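Local coordinates for protein ArsC family reductase (Pseudomonas aeruginosa, PDB 1RW1) that probably acts as a glutathione-dependent thiol reductase of the ArsC family, built on a thioredoxin fold, at residues 78-81 / 82-85; 39-42 / 43-46; 55-59 / 60-64. One frame throughout, in Å; residues are numbered along the deposited sequence. Where two conformers were deposited one is given.

Contact 1. Residues 78-81 / 82-85; sequences AIEL and MLAQ
The last two turns of helix 75-84, in the helical part that lies between strands 27-31 and 93-95 of the thioredoxin-type fold, are held by i to i+4 backbone bonds and one water, and Met82 and Gln85 do most of the side-chain work. Met82 N donates to Ala78 O at 3.0 Å and Leu83 N to Ile79 O at 2.9 Å. The series then slackens, since the bond from Ala84 N to Glu80 O is weak at 3.4 Å. Gln85, the first residue to leave helical geometry, still closes a bent bond from its backbone N to Leu81 O (N-H...O 140°). That carbonyl has a second donor: a water gives it a hydrogen bond of 2.8 Å and accepts one from Gln85 NE2 at 2.7 Å, so Gln85 reaches Leu81 O twice, directly through N and through the water from NE2. The selenomethionine Met82 runs extended to its selenium and then bends (chi3 -76°), which carries CE back over the preceding turn, 3.5 Å from Ala78 O and 4.2 Å from Ala78 CB. Leu83 behaves differently: its CG stands opposite the backbone N, and CD2 lies alongside the Glu80 side chain, 4.1 Å from Glu80 OE1. The carboxylate of Glu80 has its main partner elsewhere, in a salt bridge from OE2 to Arg39 NE. Among its neighbours, the helix rests one flank on helix 39-49, with Ile79 against Arg43 and Cys46, while Ala78 meets Trp51 and Met82 meets Val54 of helix 51-54; Leu81 packs on Met88 in a loop.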
loop_
_atom_site.group_PDB
_atom_site.type_symbol
_atom_site.label_atom_id
_atom_site.label_comp_id
_atom_site.label_asym_id
_atom_site.label_seq_id
_atom_site.Cartn_x
_atom_site.Cartn_y
_atom_site.Cartn_z
ATOM N N ALA A 78 -0.403 13.747 -4.499
ATOM C CA ALA A 78 0.100 12.390 -4.346
ATOM C C ALA A 78 -0.982 11.371 -4.681
ATOM O O ALA A 78 -0.716 10.347 -5.320
ATOM C CB ALA A 78 0.615 12.182 -2.917
ATOM N N ILE A 79 -2.203 11.636 -4.242
ATOM C CA ILE A 79 -3.298 10.729 -4.525
ATOM C C ILE A 79 -3.520 10.613 -6.035
ATOM O O ILE A 79 -3.723 9.510 -6.557
ATOM C CB ILE A 79 -4.567 11.183 -3.764
ATOM C CG1 ILE A 79 -4.411 10.890 -2.271
ATOM C CG2 ILE A 79 -5.810 10.511 -4.346
ATOM C CD1 ILE A 79 -5.491 11.505 -1.412
ATOM N N GLU A 80 -3.472 11.725 -6.763
ATOM C CA GLU A 80 -3.649 11.630 -8.208
ATOM C C GLU A 80 -2.569 10.791 -8.867
ATOM O O GLU A 80 -2.855 10.049 -9.803
ATOM C CB GLU A 80 -3.726 13.017 -8.864
ATOM C CG GLU A 80 -4.949 13.818 -8.424
ATOM C CD GLU A 80 -6.255 13.054 -8.607
ATOM O OE1 GLU A 80 -6.600 12.705 -9.745
ATOM O OE2 GLU A 80 -6.917 12.759 -7.599
ATOM N N LEU A 81 -1.335 10.909 -8.407
ATOM C CA LEU A 81 -0.245 10.112 -8.976
ATOM C C LEU A 81 -0.487 8.617 -8.755
ATOM O O LEU A 81 -0.328 7.800 -9.665
ATOM C CB LEU A 81 1.092 10.507 -8.361
ATOM C CG LEU A 81 1.616 11.902 -8.672
ATOM C CD1 LEU A 81 2.916 12.146 -7.908
ATOM C CD2 LEU A 81 1.822 12.108 -10.157
HETATM N N MSE A 82 -0.841 8.260 -7.528
HETATM C CA MSE A 82 -1.073 6.850 -7.188
HETATM C C MSE A 82 -2.299 6.256 -7.855
HETATM O O MSE A 82 -2.323 5.063 -8.162
HETATM C CB MSE A 82 -1.172 6.695 -5.673
HETATM C CG MSE A 82 0.146 6.969 -4.985
HETATM SE SE MSE A 82 0.116 6.627 -3.035
HETATM C CE MSE A 82 -0.875 8.226 -2.487
ATOM N N LEU A 83 -3.309 7.088 -8.073
ATOM C CA LEU A 83 -4.544 6.641 -8.689
ATOM C C LEU A 83 -4.257 6.157 -10.103
ATOM O O LEU A 83 -4.759 5.105 -10.520
ATOM C CB LEU A 83 -5.544 7.801 -8.709
ATOM C CG LEU A 83 -6.893 7.509 -9.348
ATOM C CD1 LEU A 83 -7.630 6.401 -8.626
ATOM C CD2 LEU A 83 -7.689 8.756 -9.385
ATOM N N ALA A 84 -3.482 6.932 -10.859
ATOM C CA ALA A 84 -3.200 6.555 -12.236
ATOM C C ALA A 84 -2.178 5.432 -12.324
ATOM O O ALA A 84 -2.213 4.650 -13.279
ATOM C CB ALA A 84 -2.703 7.740 -13.012
ATOM N N GLN A 85 -1.271 5.372 -11.349
ATOM C CA GLN A 85 -0.151 4.415 -11.370
ATOM C C GLN A 85 -0.026 3.732 -10.011
ATOM O O GLN A 85 0.844 4.084 -9.209
ATOM C CB GLN A 85 1.158 5.104 -11.747
ATOM C CG GLN A 85 1.198 5.528 -13.203
ATOM C CD GLN A 85 2.502 6.191 -13.522
ATOM O OE1 GLN A 85 3.500 5.493 -13.848
ATOM N NE2 GLN A 85 2.561 7.486 -13.393
HETATM O O HOH W 1 0.671 8.906 -12.024
#

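Contact 2. Residues 39-42 / 43-46; sequences REHL and RRWC
This is an i to i+4 salt bridge beside an i to i+4 aromatic pair, both on the first two turns of helix 39-49, an element of the helical part of this ArsC-family protein. Glu40 and Arg44 make the charged pair. Arg44 NE donates to Glu40 OE2 at 2.9 Å, with the oxygen close to the guanidinium plane but the nitrogen well above the carboxylate plane, and a weak second bond joins Arg44 NH2 to Glu40 OE1 at 3.3 Å. The bend of the arginine at chi3 (-68°) turns the guanidinium back along the helix. It also sets NH2 over one face of the His41 imidazole, near the rim, with CD2 of that ring 3.2 Å away; the two planes are 62° apart. Both groups are tied to the sheet side as well, for Arg44 NH1 forms a salt bridge with Glu95 and His41 NE2 a hydrogen bond with Tyr5. Trp45 meets His41 through its indole face: His41 CB sits over the six-membered ring, 4.2 Å from its centroid, as a CH-pi contact, while the two rings meet obliquely with planes at 65°. The indole NE1 is satisfied by Glu95. On the flank towards helix 75-84, Arg39, whose charged end is taken by Glu80, lays its CD over the guanidinium face of Arg43. Deeper in, where Leu42 also packs against Ile89, Leu42 CD2 lies 4.0 Å from CE3 of the Trp45 indole.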
loop_
_atom_site.group_PDB
_atom_site.type_symbol
_atom_site.label_atom_id
_atom_site.label_comp_id
_atom_site.label_asym_id
_atom_site.label_seq_id
_atom_site.Cartn_x
_atom_site.Cartn_y
_atom_site.Cartn_z
ATOM N N ARG A 39 -9.802 6.421 -5.563
ATOM C CA ARG A 39 -9.449 7.541 -4.713
ATOM C C ARG A 39 -9.954 7.358 -3.302
ATOM O O ARG A 39 -9.343 7.866 -2.368
ATOM C CB ARG A 39 -10.015 8.836 -5.229
ATOM C CG ARG A 39 -9.325 9.428 -6.326
ATOM C CD ARG A 39 -9.793 10.863 -6.518
ATOM N NE ARG A 39 -9.288 11.373 -7.766
ATOM C CZ ARG A 39 -9.907 11.239 -8.911
ATOM N NH1 ARG A 39 -11.088 10.635 -8.980
ATOM N NH2 ARG A 39 -9.325 11.697 -9.998
ATOM N N GLU A 40 -11.082 6.680 -3.120
ATOM C CA GLU A 40 -11.622 6.522 -1.797
ATOM C C GLU A 40 -10.630 5.797 -0.886
ATOM O O GLU A 40 -10.388 6.212 0.254
ATOM C CB GLU A 40 -12.993 5.834 -1.863
ATOM C CG GLU A 40 -13.716 5.813 -0.533
ATOM C CD GLU A 40 -13.306 4.669 0.365
ATOM O OE1 GLU A 40 -12.726 3.689 -0.116
ATOM O OE2 GLU A 40 -13.556 4.747 1.579
ATOM N N HIS A 41 -10.011 4.734 -1.386
ATOM C CA HIS A 41 -8.998 4.026 -0.622
ATOM C C HIS A 41 -7.809 4.916 -0.342
ATOM O O HIS A 41 -7.319 4.996 0.778
ATOM C CB HIS A 41 -8.510 2.806 -1.411
ATOM C CG HIS A 41 -9.350 1.620 -1.208
ATOM N ND1 HIS A 41 -10.446 1.316 -1.972
ATOM C CD2 HIS A 41 -9.232 0.646 -0.277
ATOM C CE1 HIS A 41 -10.926 0.149 -1.543
ATOM N NE2 HIS A 41 -10.236 -0.246 -0.487
ATOM N N LEU A 42 -7.291 5.552 -1.388
ATOM C CA LEU A 42 -6.091 6.354 -1.243
ATOM C C LEU A 42 -6.277 7.496 -0.258
ATOM O O LEU A 42 -5.367 7.805 0.530
ATOM C CB LEU A 42 -5.623 6.885 -2.583
ATOM C CG LEU A 42 -5.208 5.800 -3.583
ATOM C CD1 LEU A 42 -5.047 6.398 -4.951
ATOM C CD2 LEU A 42 -3.921 5.129 -3.140
ATOM N N ARG A 43 -7.435 8.141 -0.281
ATOM C CA ARG A 43 -7.714 9.213 0.674
ATOM C C ARG A 43 -7.706 8.711 2.104
ATOM O O ARG A 43 -7.191 9.390 2.993
ATOM C CB ARG A 43 -9.071 9.843 0.375
ATOM C CG ARG A 43 -9.076 10.724 -0.822
ATOM C CD ARG A 43 -10.464 11.105 -1.275
ATOM N NE ARG A 43 -10.361 12.146 -2.293
ATOM C CZ ARG A 43 -11.256 12.369 -3.246
ATOM N NH1 ARG A 43 -12.345 11.617 -3.333
ATOM N NH2 ARG A 43 -11.058 13.351 -4.121
ATOM N N ARG A 44 -8.315 7.553 2.347
ATOM C CA ARG A 44 -8.342 6.993 3.689
ATOM C C ARG A 44 -6.936 6.628 4.175
ATOM O O ARG A 44 -6.571 6.907 5.323
ATOM C CB ARG A 44 -9.236 5.760 3.711
ATOM C CG ARG A 44 -10.670 5.993 4.021
ATOM C CD ARG A 44 -11.347 4.704 4.400
ATOM N NE ARG A 44 -11.447 3.792 3.270
ATOM C CZ ARG A 44 -10.767 2.658 3.153
ATOM N NH1 ARG A 44 -9.926 2.263 4.101
ATOM N NH2 ARG A 44 -10.924 1.924 2.075
ATOM N N TRP A 45 -6.150 5.985 3.313
ATOM C CA TRP A 45 -4.820 5.570 3.729
ATOM C C TRP A 45 -3.945 6.783 4.014
ATOM O O TRP A 45 -3.199 6.818 4.997
ATOM C CB TRP A 45 -4.193 4.705 2.644
ATOM C CG TRP A 45 -4.920 3.431 2.359
ATOM C CD1 TRP A 45 -5.846 2.796 3.134
ATOM C CD2 TRP A 45 -4.773 2.641 1.180
ATOM N NE1 TRP A 45 -6.267 1.642 2.508
ATOM C CE2 TRP A 45 -5.612 1.520 1.309
ATOM C CE3 TRP A 45 -3.970 2.752 0.034
ATOM C CZ2 TRP A 45 -5.686 0.537 0.321
ATOM C CZ3 TRP A 45 -4.046 1.783 -0.931
ATOM C CH2 TRP A 45 -4.893 0.683 -0.782
ATOM N N CYS A 46 -4.028 7.791 3.151
ATOM C CA CYS A 46 -3.230 8.992 3.370
ATOM C C CYS A 46 -3.682 9.756 4.621
ATOM O O CYS A 46 -2.853 10.322 5.321
ATOM C CB CYS A 46 -3.287 9.926 2.164
ATOM S SG CYS A 46 -2.360 9.342 0.724
#

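Contact 3. Residues 55-59 / 60-64; sequences LNRAG and TTFRK
A type I beta turn, Asn56 to Gly59, leads into the short helix 60-63, with Gly59 at the N-cap position, and the side chains of Phe62 and Arg63 reach back to the turn. Thr60 opens the helix. Thr61 faces elsewhere, its hydroxyl bonded to Ser87 and its side chain against Gln85 and Met88. Phe62 carries the apolar part. With CG opposite the backbone N (chi1 -174°), its ring swings back over the turn, and Arg57 CG stands squarely above the ring centre, 4.0 Å from the centroid and 8° off the normal, a CH-pi contact made by the aliphatic part of an arginine. Leu55 crosses the same aromatic side chain at about a right angle, its CD2 3.8 Å from Phe62 CE2. The backbone N of Phe62 donates to a water at 2.9 Å, and that water in turn gives a hydrogen bond of 2.8 Å to Asn56 O, so the turn and the first turn of the helix are bridged through solvent. Next comes Arg63, whose N donates to Gly59 O at 3.1 Å as the first i to i+4 bond of the helix. Its side chain was modelled in two conformers, which leaves its contacts less certain. In one of them the chain bends at chi3 and returns to the turn, one face of the guanidinium lying over Gly59 C and Thr60 N. There the guanidinium appears to hold a single oxygen side-on and in its own plane, with Arg63 NE and NH2 both donating to Ala58 O, NH2 at 2.8 Å.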
loop_
_atom_site.group_PDB
_atom_site.type_symbol
_atom_site.label_atom_id
_atom_site.label_comp_id
_atom_site.label_asym_id
_atom_site.label_seq_id
_atom_site.Cartn_x
_atom_site.Cartn_y
_atom_site.Cartn_z
ATOM N N LEU A 55 2.919 6.816 -0.402
ATOM C CA LEU A 55 3.582 6.922 -1.698
ATOM C C LEU A 55 5.003 6.382 -1.604
ATOM O O LEU A 55 5.789 6.805 -0.744
ATOM C CB LEU A 55 3.627 8.394 -2.125
ATOM C CG LEU A 55 4.302 8.763 -3.441
ATOM C CD1 LEU A 55 3.545 8.193 -4.608
ATOM C CD2 LEU A 55 4.441 10.266 -3.575
ATOM N N ASN A 56 5.340 5.468 -2.496
ATOM C CA ASN A 56 6.671 4.902 -2.568
ATOM C C ASN A 56 7.610 5.795 -3.371
ATOM O O ASN A 56 7.950 5.493 -4.504
ATOM C CB ASN A 56 6.600 3.514 -3.164
ATOM C CG ASN A 56 7.935 2.803 -3.094
ATOM O OD1 ASN A 56 8.892 3.301 -2.474
ATOM N ND2 ASN A 56 8.023 1.668 -3.753
ATOM N N ARG A 57 8.043 6.899 -2.767
ATOM C CA ARG A 57 8.917 7.837 -3.455
ATOM C C ARG A 57 10.285 7.232 -3.783
ATOM O O ARG A 57 10.945 7.688 -4.707
ATOM C CB ARG A 57 9.112 9.107 -2.629
ATOM C CG ARG A 57 7.883 9.978 -2.588
ATOM C CD ARG A 57 8.153 11.348 -1.956
ATOM N NE ARG A 57 8.481 11.201 -0.543
ATOM C CZ ARG A 57 8.932 12.180 0.237
ATOM N NH1 ARG A 57 9.069 13.406 -0.244
ATOM N NH2 ARG A 57 9.216 11.920 1.504
ATOM N N ALA A 58 10.729 6.232 -3.024
ATOM C CA ALA A 58 12.033 5.592 -3.266
ATOM C C ALA A 58 11.995 4.681 -4.471
ATOM O O ALA A 58 13.025 4.327 -5.020
ATOM C CB ALA A 58 12.484 4.786 -2.047
ATOM N N GLY A 59 10.812 4.274 -4.876
ATOM C CA GLY A 59 10.689 3.249 -5.884
ATOM C C GLY A 59 10.895 3.737 -7.305
ATOM O O GLY A 59 10.859 4.910 -7.615
ATOM N N THR A 60 11.075 2.771 -8.196
ATOM C CA THR A 60 11.435 3.082 -9.562
ATOM C C THR A 60 10.360 3.869 -10.277
ATOM O O THR A 60 10.670 4.750 -11.082
ATOM C CB THR A 60 11.773 1.828 -10.374
ATOM O OG1 THR A 60 10.663 0.939 -10.424
ATOM C CG2 THR A 60 12.894 1.037 -9.713
ATOM N N THR A 61 9.100 3.540 -10.027
ATOM C CA THR A 61 8.025 4.189 -10.760
ATOM C C THR A 61 7.998 5.688 -10.470
ATOM O O THR A 61 7.877 6.525 -11.384
ATOM C CB THR A 61 6.711 3.513 -10.451
ATOM O OG1 THR A 61 6.867 2.132 -10.810
ATOM C CG2 THR A 61 5.595 4.070 -11.294
ATOM N N PHE A 62 8.118 6.041 -9.204
ATOM C CA PHE A 62 8.206 7.460 -8.871
ATOM C C PHE A 62 9.457 8.101 -9.444
ATOM O O PHE A 62 9.389 9.219 -9.970
ATOM C CB PHE A 62 8.125 7.655 -7.351
ATOM C CG PHE A 62 8.073 9.107 -6.938
ATOM C CD1 PHE A 62 9.243 9.809 -6.732
ATOM C CD2 PHE A 62 6.859 9.769 -6.795
ATOM C CE1 PHE A 62 9.212 11.135 -6.378
ATOM C CE2 PHE A 62 6.829 11.110 -6.468
ATOM C CZ PHE A 62 8.003 11.789 -6.253
ATOM N N ARG A 63 10.587 7.410 -9.366
ATOM C CA ARG A 63 11.849 7.993 -9.849
ATOM C C ARG A 63 11.704 8.470 -11.269
ATOM O O ARG A 63 12.303 9.478 -11.650
ATOM C CB ARG A 63 13.049 7.011 -9.744
ATOM C CG ARG A 63 13.630 6.804 -8.316
ATOM C CD ARG A 63 14.760 5.710 -8.155
ATOM N NE ARG A 63 14.298 4.591 -7.325
ATOM C CZ ARG A 63 14.499 3.303 -7.601
ATOM N NH1 ARG A 63 15.177 2.968 -8.689
ATOM N NH2 ARG A 63 14.043 2.351 -6.780
ATOM N N LYS A 64 10.926 7.731 -12.053
ATOM C CA LYS A 64 10.791 7.983 -13.491
ATOM C C LYS A 64 9.867 9.156 -13.837
ATOM O O LYS A 64 9.824 9.560 -14.978
ATOM C CB LYS A 64 10.282 6.712 -14.210
ATOM C CG LYS A 64 11.320 5.625 -14.441
ATOM C CD LYS A 64 10.776 4.480 -15.309
ATOM C CE LYS A 64 11.841 3.400 -15.518
ATOM N NZ LYS A 64 11.375 2.043 -15.136
HETATM O O HOH W 2 7.500 4.244 -6.989
#

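In the fold
Along the chain contact 2 comes first, then contact 3, then contact 1, and all three belong to the helical part inserted between strands 27-31 and 93-95 of the thioredoxin-type sheet. Contact 1 is the middle member. Its centre is 10 Å from that of contact 2, which it meets through a salt bridge between the two helices and through Met82 on Cys46, and 12 Å from that of contact 3, where Met82 touches Leu55 and Gln85 touches Thr61. Contacts 2 and 3 do not touch, their nearest atoms being about 6 Å apart. Helix 75-84 thus joins helix 39-49 to the 55-64 turn and helix, and contact 2 reaches strand 93-95 through Trp45 and His41.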